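Local structure of nodulation protein S (Bradyrhizobium sp., 3OFK) at residues V78-M82 with P83-G87; I118-A121 with E122-Y126; G153-R156 with D157-R161; E170-I173 with T174-E178. The protein probably transfers a methyl group from S-adenosyl-L-methionine to nitrogen during nod factor synthesis, and is seen here with the product S-adenosyl-L-homocysteine bound. All coordinates share one frame; numbering follows the deposited sequence.

Contact 1 (V78-M82 with P83-G87); sequences VIDVM and PRAIG. With SAH (S-adenosyl-L-homocysteine), chain E.
With CG of Asp80 swung anti to its own backbone nitrogen (chi1 -158°), the carboxylate comes to lie against the first turn of helix 83-92, where Asp80 CG rests 3.3 Å from Ala85 CB. Ile86 reaches back from the same turn: its CG1 stands anti to the carbonyl carbon (chi1 -53°), and CD1 ends 3.5 Å from Asp80 CB. Both carboxylate oxygens are engaged by the ligand ribose. OD1 of Asp80 takes O2' of SAH at 2.7 Å. OD2 of Asp80 takes O3' of SAH at 2.5 Å. An acidic residue in this region of the second strand is a hallmark of Rossmann-like methyltransferases, here within the beta-alpha-beta unit 73-80, 83-92 and 99-103. Two backbone amides hold the carboxylate in position: Met82 N closes an Asx turn on the anti lone pair of OD1 (2.8 Å from Met82 N to Asp80 OD1), while Cys60 N bonds OD2. An alanine at Asp80 would probably leave both ribose hydroxyls without their acceptors and the Met82 amide without the oxygen that closes the Asx turn. Met82 is the N-cap residue, its carbonyl O accepting a bond from Ala85 N at 2.8 Å. Alongside, Val81 sets CG1 against the adenine, 3.7 Å from SAH C4.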
loop_
_atom_site.group_PDB
_atom_site.type_symbol
_atom_site.label_atom_id
_atom_site.label_comp_id
_atom_site.label_asym_id
_atom_site.label_seq_id
_atom_site.Cartn_x
_atom_site.Cartn_y
_atom_site.Cartn_z
ATOM N N VAL A 78 10.939 -1.013 3.354
ATOM C CA VAL A 78 9.604 -0.568 3.781
ATOM C C VAL A 78 9.662 0.966 4.085
ATOM O O VAL A 78 10.559 1.450 4.795
ATOM C CB VAL A 78 9.201 -1.283 5.050
ATOM C CG1 VAL A 78 7.799 -0.802 5.553
ATOM C CG2 VAL A 78 9.207 -2.786 4.867
ATOM N N ILE A 79 8.767 1.740 3.488
ATOM C CA ILE A 79 8.737 3.161 3.757
ATOM C C ILE A 79 7.386 3.473 4.354
ATOM O O ILE A 79 6.408 2.766 4.145
ATOM C CB ILE A 79 9.101 4.062 2.550
ATOM C CG1 ILE A 79 8.038 4.054 1.451
ATOM C CG2 ILE A 79 10.474 3.617 1.946
ATOM C CD1 ILE A 79 7.980 5.340 0.641
ATOM N N ASP A 80 7.386 4.504 5.172
ATOM C CA ASP A 80 6.197 5.018 5.762
ATOM C C ASP A 80 6.454 6.448 6.226
ATOM O O ASP A 80 7.509 6.781 6.772
ATOM C CB ASP A 80 5.766 4.165 6.943
ATOM C CG ASP A 80 4.295 4.347 7.249
ATOM O OD1 ASP A 80 3.882 5.470 7.699
ATOM O OD2 ASP A 80 3.544 3.403 6.929
ATOM N N VAL A 81 5.479 7.300 5.990
ATOM C CA VAL A 81 5.588 8.692 6.344
ATOM C C VAL A 81 5.568 8.888 7.863
ATOM O O VAL A 81 6.026 9.905 8.365
ATOM C CB VAL A 81 4.446 9.478 5.707
ATOM C CG1 VAL A 81 3.141 9.254 6.481
ATOM C CG2 VAL A 81 4.801 10.934 5.654
ATOM N N MET A 82 5.063 7.895 8.596
ATOM C CA MET A 82 4.952 7.965 10.047
ATOM C C MET A 82 6.014 7.171 10.801
ATOM O O MET A 82 5.978 5.939 10.793
ATOM C CB MET A 82 3.579 7.455 10.481
ATOM C CG MET A 82 2.389 8.230 9.851
ATOM S SD MET A 82 2.443 10.003 10.158
ATOM C CE MET A 82 2.032 10.057 11.890
ATOM N N PRO A 83 6.936 7.862 11.503
ATOM C CA PRO A 83 7.835 7.072 12.360
ATOM C C PRO A 83 7.171 6.023 13.265
ATOM O O PRO A 83 7.732 4.941 13.425
ATOM C CB PRO A 83 8.548 8.134 13.193
ATOM C CG PRO A 83 8.532 9.360 12.313
ATOM C CD PRO A 83 7.220 9.308 11.589
ATOM N N ARG A 84 6.010 6.326 13.875
ATOM C CA ARG A 84 5.293 5.333 14.696
ATOM C C ARG A 84 4.961 4.041 13.912
ATOM O O ARG A 84 4.979 2.953 14.509
ATOM C CB ARG A 84 4.036 5.941 15.364
ATOM C CG ARG A 84 3.216 4.976 16.271
ATOM C CD ARG A 84 3.758 4.839 17.679
ATOM N NE ARG A 84 4.320 3.517 18.011
ATOM C CZ ARG A 84 5.611 3.242 18.272
ATOM N NH1 ARG A 84 6.574 4.175 18.224
ATOM N NH2 ARG A 84 5.954 1.997 18.585
ATOM N N ALA A 85 4.738 4.133 12.585
ATOM C CA ALA A 85 4.466 2.948 11.765
ATOM C C ALA A 85 5.734 2.067 11.642
ATOM O O ALA A 85 5.684 0.852 11.854
ATOM C CB ALA A 85 3.939 3.331 10.390
ATOM N N ILE A 86 6.863 2.711 11.349
ATOM C CA ILE A 86 8.156 2.004 11.308
ATOM C C ILE A 86 8.407 1.315 12.670
ATOM O O ILE A 86 8.755 0.139 12.714
ATOM C CB ILE A 86 9.338 2.966 10.992
ATOM C CG1 ILE A 86 9.085 3.789 9.700
ATOM C CG2 ILE A 86 10.674 2.227 10.985
ATOM C CD1 ILE A 86 8.712 2.999 8.504
ATOM N N GLY A 87 8.178 2.007 13.772
ATOM C CA GLY A 87 8.482 1.460 15.081
ATOM C C GLY A 87 7.687 0.199 15.405
ATOM O O GLY A 87 8.251 -0.812 15.861
HETATM N N SAH E . -0.242 -1.152 3.030
HETATM C CA SAH E . -0.763 -1.646 4.300
HETATM C CB SAH E . -1.029 -0.473 5.241
HETATM C CG SAH E . -2.120 0.527 4.894
HETATM S SD SAH E . -2.489 1.748 6.202
HETATM C C SAH E . -2.025 -2.513 4.162
HETATM O O SAH E . -2.668 -2.542 3.110
HETATM O OXT SAH E . -2.417 -3.197 5.105
HETATM C "C5'" SAH E . -1.646 3.144 5.388
HETATM C "C4'" SAH E . -0.187 3.391 5.717
HETATM O "O4'" SAH E . 0.328 4.349 4.792
HETATM C "C3'" SAH E . 0.057 3.946 7.119
HETATM O "O3'" SAH E . 1.173 3.273 7.719
HETATM C "C2'" SAH E . 0.368 5.427 6.850
HETATM O "O2'" SAH E . 1.208 5.986 7.830
HETATM C "C1'" SAH E . 1.053 5.329 5.514
HETATM N N9 SAH E . 1.134 6.549 4.679
HETATM C C8 SAH E . 0.164 7.502 4.489
HETATM N N7 SAH E . 0.637 8.413 3.612
HETATM C C5 SAH E . 1.879 8.063 3.234
HETATM C C6 SAH E . 2.742 8.661 2.315
HETATM N N6 SAH E . 2.378 9.841 1.738
HETATM N N1 SAH E . 3.967 8.078 2.108
HETATM C C2 SAH E . 4.293 6.894 2.763
HETATM N N3 SAH E . 3.403 6.299 3.651
HETATM C C4 SAH E . 2.197 6.869 3.870
#

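Contact 2 (I118-A121 with E122-Y126); sequences IVVA and EVLYY. With SAH (S-adenosyl-L-homocysteine), chain E.
Val120 and Val123 meet at about a right angle, methyl against methyl, where strand 115-121 of the Rossmann-like sheet ends and the chain turns into the loop that walls one side of the cofactor pocket. The pair is tight, with Val120 CG2 only 3.5 Å from Val123 CG1. Leu124 also crosses Val120 at about a right angle, bringing CG and both its methyls round that same CG2; Leu124 CG is 3.6 Å from Val120 CG2. One branch of Val120 therefore meets two side chains of the loop, while Phe152 of strand 148-155 and Met140 of helix 130-142 continue the apolar core.

Val123 divides its branches between protein and ligand. Its CG2 stands anti to the backbone nitrogen, with CG1 at chi1 57°, and this rotation turns CG2 onto the nucleoside, 3.5 Å from SAH C4. Tyr126 approaches the adenine more loosely and at a slant, Tyr126 CD2 coming within 3.7 Å of SAH C8. A face of its ring receives CE1 of Tyr125, offset toward the rim.

The Glu122 chain, bent at chi2 (-61°), carries OE1 to the backbone N of Ala155, and the same oxygen lies in plane at the edge of the Tyr125 ring. The strand's last carbonyl serves the pocket: Ala121 O accepts a hydrogen bond from the amino N of SAH at 2.9 Å.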
loop_
_atom_site.group_PDB
_atom_site.type_symbol
_atom_site.label_atom_id
_atom_site.label_comp_id
_atom_site.label_asym_id
_atom_site.label_seq_id
_atom_site.Cartn_x
_atom_site.Cartn_y
_atom_site.Cartn_z
ATOM N N ILE A 118 6.806 -3.877 -5.964
ATOM C CA ILE A 118 6.365 -2.778 -5.140
ATOM C C ILE A 118 4.927 -3.012 -4.741
ATOM O O ILE A 118 4.067 -3.275 -5.583
ATOM C CB ILE A 118 6.457 -1.465 -5.893
ATOM C CG1 ILE A 118 7.906 -1.215 -6.302
ATOM C CG2 ILE A 118 5.912 -0.332 -5.032
ATOM C CD1 ILE A 118 8.086 0.033 -7.177
ATOM N N VAL A 119 4.680 -3.003 -3.443
ATOM C CA VAL A 119 3.325 -3.143 -2.932
ATOM C C VAL A 119 2.915 -1.730 -2.437
ATOM O O VAL A 119 3.655 -1.062 -1.707
ATOM C CB VAL A 119 3.203 -4.226 -1.819
ATOM C CG1 VAL A 119 1.764 -4.344 -1.349
ATOM C CG2 VAL A 119 3.768 -5.632 -2.297
ATOM N N VAL A 120 1.753 -1.279 -2.899
ATOM C CA VAL A 120 1.197 0.036 -2.595
ATOM C C VAL A 120 -0.281 -0.154 -2.404
ATOM O O VAL A 120 -1.091 -0.120 -3.350
ATOM C CB VAL A 120 1.577 1.071 -3.671
ATOM C CG1 VAL A 120 1.186 0.604 -5.074
ATOM C CG2 VAL A 120 0.964 2.431 -3.369
ATOM N N ALA A 121 -0.650 -0.389 -1.153
ATOM C CA ALA A 121 -2.033 -0.711 -0.795
ATOM C C ALA A 121 -2.584 0.266 0.248
ATOM O O ALA A 121 -1.979 0.462 1.287
ATOM C CB ALA A 121 -2.109 -2.178 -0.241
ATOM N N GLU A 122 -3.714 0.912 -0.068
ATOM C CA GLU A 122 -4.498 1.699 0.924
ATOM C C GLU A 122 -3.660 2.851 1.521
ATOM O O GLU A 122 -3.757 3.190 2.693
ATOM C CB GLU A 122 -5.049 0.815 2.026
ATOM C CG GLU A 122 -5.737 -0.489 1.570
ATOM C CD GLU A 122 -6.948 -0.250 0.668
ATOM O OE1 GLU A 122 -7.555 0.849 0.737
ATOM O OE2 GLU A 122 -7.236 -1.158 -0.136
ATOM N N VAL A 123 -2.877 3.453 0.657
ATOM C CA VAL A 123 -1.994 4.571 1.017
ATOM C C VAL A 123 -2.125 5.801 0.098
ATOM O O VAL A 123 -2.131 6.928 0.597
ATOM C CB VAL A 123 -0.524 4.118 1.071
ATOM C CG1 VAL A 123 -0.106 3.522 -0.266
ATOM C CG2 VAL A 123 0.340 5.283 1.396
ATOM N N LEU A 124 -2.251 5.607 -1.216
ATOM C CA LEU A 124 -2.146 6.756 -2.145
ATOM C C LEU A 124 -3.276 7.780 -2.000
ATOM O O LEU A 124 -3.072 8.957 -2.299
ATOM C CB LEU A 124 -1.970 6.336 -3.603
ATOM C CG LEU A 124 -0.723 5.565 -4.051
ATOM C CD1 LEU A 124 -0.842 5.197 -5.569
ATOM C CD2 LEU A 124 0.550 6.355 -3.807
ATOM N N TYR A 125 -4.422 7.387 -1.448
ATOM C CA TYR A 125 -5.473 8.379 -1.202
ATOM C C TYR A 125 -5.192 9.364 -0.058
ATOM O O TYR A 125 -5.915 10.350 0.103
ATOM C CB TYR A 125 -6.839 7.731 -1.005
ATOM C CG TYR A 125 -6.940 6.601 0.002
ATOM C CD1 TYR A 125 -7.024 6.842 1.369
ATOM C CD2 TYR A 125 -7.012 5.278 -0.435
ATOM C CE1 TYR A 125 -7.153 5.775 2.282
ATOM C CE2 TYR A 125 -7.140 4.229 0.461
ATOM C CZ TYR A 125 -7.209 4.482 1.801
ATOM O OH TYR A 125 -7.354 3.409 2.645
ATOM N N TYR A 126 -4.151 9.133 0.740
ATOM C CA TYR A 126 -3.807 10.137 1.755
ATOM C C TYR A 126 -3.137 11.376 1.142
ATOM O O TYR A 126 -2.973 12.387 1.784
ATOM C CB TYR A 126 -2.916 9.530 2.847
ATOM C CG TYR A 126 -3.661 8.531 3.701
ATOM C CD1 TYR A 126 -4.659 8.945 4.580
ATOM C CD2 TYR A 126 -3.384 7.182 3.619
ATOM C CE1 TYR A 126 -5.367 8.027 5.367
ATOM C CE2 TYR A 126 -4.092 6.267 4.376
ATOM C CZ TYR A 126 -5.071 6.696 5.244
ATOM O OH TYR A 126 -5.732 5.754 5.971
HETATM N N SAH E . -0.242 -1.152 3.030
HETATM C CA SAH E . -0.763 -1.646 4.300
HETATM C CB SAH E . -1.029 -0.473 5.241
HETATM C CG SAH E . -2.120 0.527 4.894
HETATM S SD SAH E . -2.489 1.748 6.202
HETATM C C SAH E . -2.025 -2.513 4.162
HETATM O O SAH E . -2.668 -2.542 3.110
HETATM O OXT SAH E . -2.417 -3.197 5.105
HETATM C "C5'" SAH E . -1.646 3.144 5.388
HETATM C "C4'" SAH E . -0.187 3.391 5.717
HETATM O "O4'" SAH E . 0.328 4.349 4.792
HETATM C "C3'" SAH E . 0.057 3.946 7.119
HETATM O "O3'" SAH E . 1.173 3.273 7.719
HETATM C "C2'" SAH E . 0.368 5.427 6.850
HETATM O "O2'" SAH E . 1.208 5.986 7.830
HETATM C "C1'" SAH E . 1.053 5.329 5.514
HETATM N N9 SAH E . 1.134 6.549 4.679
HETATM C C8 SAH E . 0.164 7.502 4.489
HETATM N N7 SAH E . 0.637 8.413 3.612
HETATM C C5 SAH E . 1.879 8.063 3.234
HETATM C C6 SAH E . 2.742 8.661 2.315
HETATM N N6 SAH E . 2.378 9.841 1.738
HETATM N N1 SAH E . 3.967 8.078 2.108
HETATM C C2 SAH E . 4.293 6.894 2.763
HETATM N N3 SAH E . 3.403 6.299 3.651
HETATM C C4 SAH E . 2.197 6.869 3.870
#

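Contact 3 (G153-R156 with D157-R161); sequences GSAR and DATCR
Cys160 folds back over the end of strand 148-155 and fills the close-packed side of this contact. Its SG, anti to its own carbonyl carbon (chi1 -79°), lies 3.9 Å from Ala155 CB and is also 3.6 Å from Ala155 O. Thr159 meets that alanine methyl with its own methyl, Thr159 CG2 sitting 3.9 Å from Ala155 CB, so two successive helix residues touch the same methyl. The backbone fixes this spacing: Cys160 N donates to Arg156 O at 2.8 Å, closing the first turn of helix 157-162 on its N-cap residue. Behind it, Ser154 OG donates to Ala155 O at 2.8 Å, in the carbonyl plane and on a lone pair. Tyr125 packs on both Ser154 and Cys160, adding to the buried side. The Asp157 carboxylate finds its partners outside the two segments, OD2 accepting from Thr171 OG1 and OD1 from Gly168 N.

The other side is looser. The Arg156 chain runs extended from CG to NE and leads away from the helix, toward long, weak ion pairs with Glu170 and Asp196. Ala158 and Arg161 are exposed, and CA of Ala158 lies over one face of the Arg161 guanidinium, offset toward the rim.

The strand and helix axes cross at 58°, with only Arg156 between the two elements: a strand-to-helix turn at the C-terminal end of the fifth strand of the Rossmann-like sheet.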
loop_
_atom_site.group_PDB
_atom_site.type_symbol
_atom_site.label_atom_id
_atom_site.label_comp_id
_atom_site.label_asym_id
_atom_site.label_seq_id
_atom_site.Cartn_x
_atom_site.Cartn_y
_atom_site.Cartn_z
ATOM N N GLY A 153 -3.496 -1.680 -4.453
ATOM C CA GLY A 153 -4.847 -1.919 -3.961
ATOM C C GLY A 153 -5.412 -0.657 -3.371
ATOM O O GLY A 153 -4.669 0.120 -2.801
ATOM N N SER A 154 -6.720 -0.465 -3.485
ATOM C CA SER A 154 -7.346 0.684 -2.878
ATOM C C SER A 154 -8.873 0.531 -2.766
ATOM O O SER A 154 -9.512 -0.137 -3.581
ATOM C CB SER A 154 -6.991 1.932 -3.678
ATOM O OG SER A 154 -7.656 3.111 -3.217
ATOM N N ALA A 155 -9.424 1.102 -1.704
ATOM C CA ALA A 155 -10.821 1.427 -1.631
ATOM C C ALA A 155 -11.201 2.142 -2.925
ATOM O O ALA A 155 -10.373 2.804 -3.525
ATOM C CB ALA A 155 -11.067 2.301 -0.447
ATOM N N ARG A 156 -12.437 1.964 -3.370
ATOM C CA ARG A 156 -12.885 2.587 -4.610
ATOM C C ARG A 156 -12.988 4.102 -4.500
ATOM O O ARG A 156 -13.041 4.650 -3.397
ATOM C CB ARG A 156 -14.220 2.011 -5.044
ATOM C CG ARG A 156 -14.082 0.622 -5.651
ATOM C CD ARG A 156 -15.431 0.033 -6.036
ATOM N NE ARG A 156 -15.316 -1.333 -6.557
ATOM C CZ ARG A 156 -14.894 -1.662 -7.783
ATOM N NH1 ARG A 156 -14.530 -0.741 -8.668
ATOM N NH2 ARG A 156 -14.836 -2.937 -8.132
ATOM N N ASP A 157 -13.031 4.755 -5.668
ATOM C CA ASP A 157 -13.188 6.215 -5.785
ATOM C C ASP A 157 -14.290 6.793 -4.874
ATOM O O ASP A 157 -14.032 7.745 -4.089
ATOM C CB ASP A 157 -13.510 6.592 -7.250
ATOM C CG ASP A 157 -12.292 6.537 -8.169
ATOM O OD1 ASP A 157 -11.170 6.357 -7.666
ATOM O OD2 ASP A 157 -12.461 6.688 -9.420
ATOM N N ALA A 158 -15.503 6.235 -5.005
ATOM C CA ALA A 158 -16.676 6.680 -4.260
ATOM C C ALA A 158 -16.442 6.575 -2.771
ATOM O O ALA A 158 -16.790 7.478 -2.018
ATOM C CB ALA A 158 -17.882 5.841 -4.630
ATOM N N THR A 159 -15.888 5.448 -2.343
ATOM C CA THR A 159 -15.599 5.236 -0.923
ATOM C C THR A 159 -14.572 6.254 -0.460
ATOM O O THR A 159 -14.714 6.846 0.605
ATOM C CB THR A 159 -15.033 3.832 -0.639
ATOM O OG1 THR A 159 -16.073 2.846 -0.754
ATOM C CG2 THR A 159 -14.424 3.781 0.782
ATOM N N CYS A 160 -13.535 6.443 -1.278
ATOM C CA CYS A 160 -12.457 7.383 -0.959
ATOM C C CYS A 160 -12.981 8.811 -0.845
ATOM O O CYS A 160 -12.560 9.556 0.025
ATOM C CB CYS A 160 -11.345 7.302 -1.992
ATOM S SG CYS A 160 -10.309 5.913 -1.710
ATOM N N ARG A 161 -13.914 9.172 -1.710
ATOM C CA ARG A 161 -14.498 10.508 -1.692
ATOM C C ARG A 161 -15.392 10.712 -0.466
ATOM O O ARG A 161 -15.417 11.804 0.107
ATOM C CB ARG A 161 -15.277 10.783 -2.977
ATOM C CG ARG A 161 -14.405 11.122 -4.193
ATOM C CD ARG A 161 -15.255 11.755 -5.317
ATOM N NE ARG A 161 -16.524 11.032 -5.534
ATOM C CZ ARG A 161 -16.694 9.976 -6.341
ATOM N NH1 ARG A 161 -15.682 9.484 -7.056
ATOM N NH2 ARG A 161 -17.894 9.407 -6.436
#

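Contact 4 (E170-I173 with T174-E178); sequences ETVI and TILTE
Thr177 grips the carbonyl oxygen of Ile173 twice, with its hydroxyl and with its amide, in helix 169-179. Thr177 OG1 donates to Ile173 O at 2.6 Å from above the carbonyl plane, and Thr177 N reaches Ile173 O at 2.9 Å from the opposite face. The torsion behind this puts OG1 anti to the threonine's carbonyl carbon (chi1 -54°), beside its backbone nitrogen, so that the hydroxyl leans back along the helix. One turn earlier Thr174 N bonds Glu170 O at 3.1 Å, with the Thr174 hydroxyl also close to that carbonyl. Between them runs the straightest of the alpha-helical bonds: Leu176 N to Val172 O is 2.7 Å long, with an N-H...O angle of 176°.

The first turn is also tied to the preceding helix, since Glu170 OE1 receives the backbone N of Asp157, the residue that opens it.

On the inner face the side chains of Val172 and Leu176 cross obliquely. Here the helix covers the sheet, with Phe152 and Leu150 of strand 148-155 and Phe202 of strand 196-203 against it and Ile137 of helix 130-142 alongside. An alanine at Leu176 is likely to open a gap between Val172, Ile137 and these sheet residues. Ile175 packs on Arg134 and Ile137 of helix 130-142, and its CG1 passes 3.5 Å from Thr171 O. The main apolar touch within the helix joins one methyl from each side chain: Val172 CG1 lies 3.6 Å from Leu176 CD1.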
loop_
_atom_site.group_PDB
_atom_site.type_symbol
_atom_site.label_atom_id
_atom_site.label_comp_id
_atom_site.label_asym_id
_atom_site.label_seq_id
_atom_site.Cartn_x
_atom_site.Cartn_y
_atom_site.Cartn_z
ATOM N N GLU A 170 -10.080 3.229 -9.002
ATOM C CA GLU A 170 -10.348 3.278 -10.437
ATOM C C GLU A 170 -9.509 4.381 -11.070
ATOM O O GLU A 170 -8.899 4.184 -12.125
ATOM C CB GLU A 170 -11.839 3.480 -10.751
ATOM C CG GLU A 170 -12.760 2.385 -10.222
ATOM C CD GLU A 170 -13.296 2.687 -8.823
ATOM O OE1 GLU A 170 -12.502 3.163 -7.987
ATOM O OE2 GLU A 170 -14.505 2.464 -8.570
ATOM N N THR A 171 -9.443 5.511 -10.376
ATOM C CA THR A 171 -8.672 6.643 -10.826
ATOM C C THR A 171 -7.181 6.329 -10.914
ATOM O O THR A 171 -6.550 6.593 -11.949
ATOM C CB THR A 171 -9.000 7.898 -9.964
ATOM O OG1 THR A 171 -10.377 8.253 -10.186
ATOM C CG2 THR A 171 -8.147 9.048 -10.370
ATOM N N VAL A 172 -6.623 5.743 -9.853
ATOM C CA VAL A 172 -5.218 5.362 -9.872
ATOM C C VAL A 172 -4.908 4.279 -10.917
ATOM O O VAL A 172 -3.915 4.380 -11.636
ATOM C CB VAL A 172 -4.734 4.934 -8.490
ATOM C CG1 VAL A 172 -3.326 4.380 -8.568
ATOM C CG2 VAL A 172 -4.803 6.120 -7.504
ATOM N N ILE A 173 -5.754 3.254 -11.020
ATOM C CA ILE A 173 -5.559 2.205 -12.025
ATOM C C ILE A 173 -5.431 2.838 -13.406
ATOM O O ILE A 173 -4.565 2.449 -14.202
ATOM C CB ILE A 173 -6.696 1.145 -11.965
ATOM C CG1 ILE A 173 -6.508 0.230 -10.741
ATOM C CG2 ILE A 173 -6.718 0.288 -13.217
ATOM C CD1 ILE A 173 -7.677 -0.647 -10.436
ATOM N N THR A 174 -6.288 3.830 -13.687
ATOM C CA THR A 174 -6.248 4.531 -14.954
ATOM C C THR A 174 -4.888 5.151 -15.225
ATOM O O THR A 174 -4.358 5.024 -16.340
ATOM C CB THR A 174 -7.377 5.590 -15.055
ATOM O OG1 THR A 174 -8.630 4.909 -15.032
ATOM C CG2 THR A 174 -7.285 6.407 -16.371
ATOM N N ILE A 175 -4.349 5.825 -14.219
ATOM C CA ILE A 175 -3.074 6.538 -14.320
ATOM C C ILE A 175 -1.920 5.538 -14.395
ATOM O O ILE A 175 -1.001 5.688 -15.209
ATOM C CB ILE A 175 -2.853 7.477 -13.111
ATOM C CG1 ILE A 175 -3.897 8.619 -13.113
ATOM C CG2 ILE A 175 -1.426 8.033 -13.119
ATOM C CD1 ILE A 175 -3.885 9.481 -11.829
ATOM N N LEU A 176 -1.984 4.514 -13.547
ATOM C CA LEU A 176 -0.996 3.440 -13.588
ATOM C C LEU A 176 -0.892 2.824 -14.969
ATOM O O LEU A 176 0.208 2.537 -15.419
ATOM C CB LEU A 176 -1.330 2.355 -12.565
ATOM C CG LEU A 176 -1.054 2.686 -11.112
ATOM C CD1 LEU A 176 -1.603 1.606 -10.180
ATOM C CD2 LEU A 176 0.415 2.853 -10.909
ATOM N N THR A 177 -2.040 2.646 -15.637
ATOM C CA THR A 177 -2.120 1.969 -16.932
ATOM C C THR A 177 -1.407 2.725 -18.092
ATOM O O THR A 177 -1.072 2.117 -19.125
ATOM C CB THR A 177 -3.624 1.640 -17.314
ATOM O OG1 THR A 177 -4.253 0.898 -16.252
ATOM C CG2 THR A 177 -3.719 0.836 -18.652
ATOM N N GLU A 178 -1.189 4.032 -17.915
ATOM C CA GLU A 178 -0.497 4.883 -18.894
ATOM C C GLU A 178 0.980 4.540 -18.961
ATOM O O GLU A 178 1.620 4.739 -19.992
ATOM C CB GLU A 178 -0.614 6.381 -18.520
ATOM C CG GLU A 178 -2.044 6.970 -18.472
ATOM C CD GLU A 178 -2.152 8.284 -17.675
ATOM O OE1 GLU A 178 -3.293 8.681 -17.338
ATOM O OE2 GLU A 178 -1.115 8.921 -17.389
#

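Contacts 1 and 2 both touch SAH, contact 1 at the ribose and adenine and contact 2 at the adenine, the ribose and the amino group; their centres are 13 Å apart and their nearest atoms about 7 Å, with the ligand bridging them. Contact 3 is joined to contact 2 through neighbouring strands, Glu122 N lying 3.0 Å from Gly153 O, but Ser154's side chain stays about 9 Å from SAH. Contact 4 is tied to contact 3 by polar bonds, Thr171 OG1 being 2.7 Å from Asp157 OD2, and touches contact 2 where Leu124 CD1 meets Val172 CG1. It lies across the chain's centre from contact 1, about 26 Å between centres.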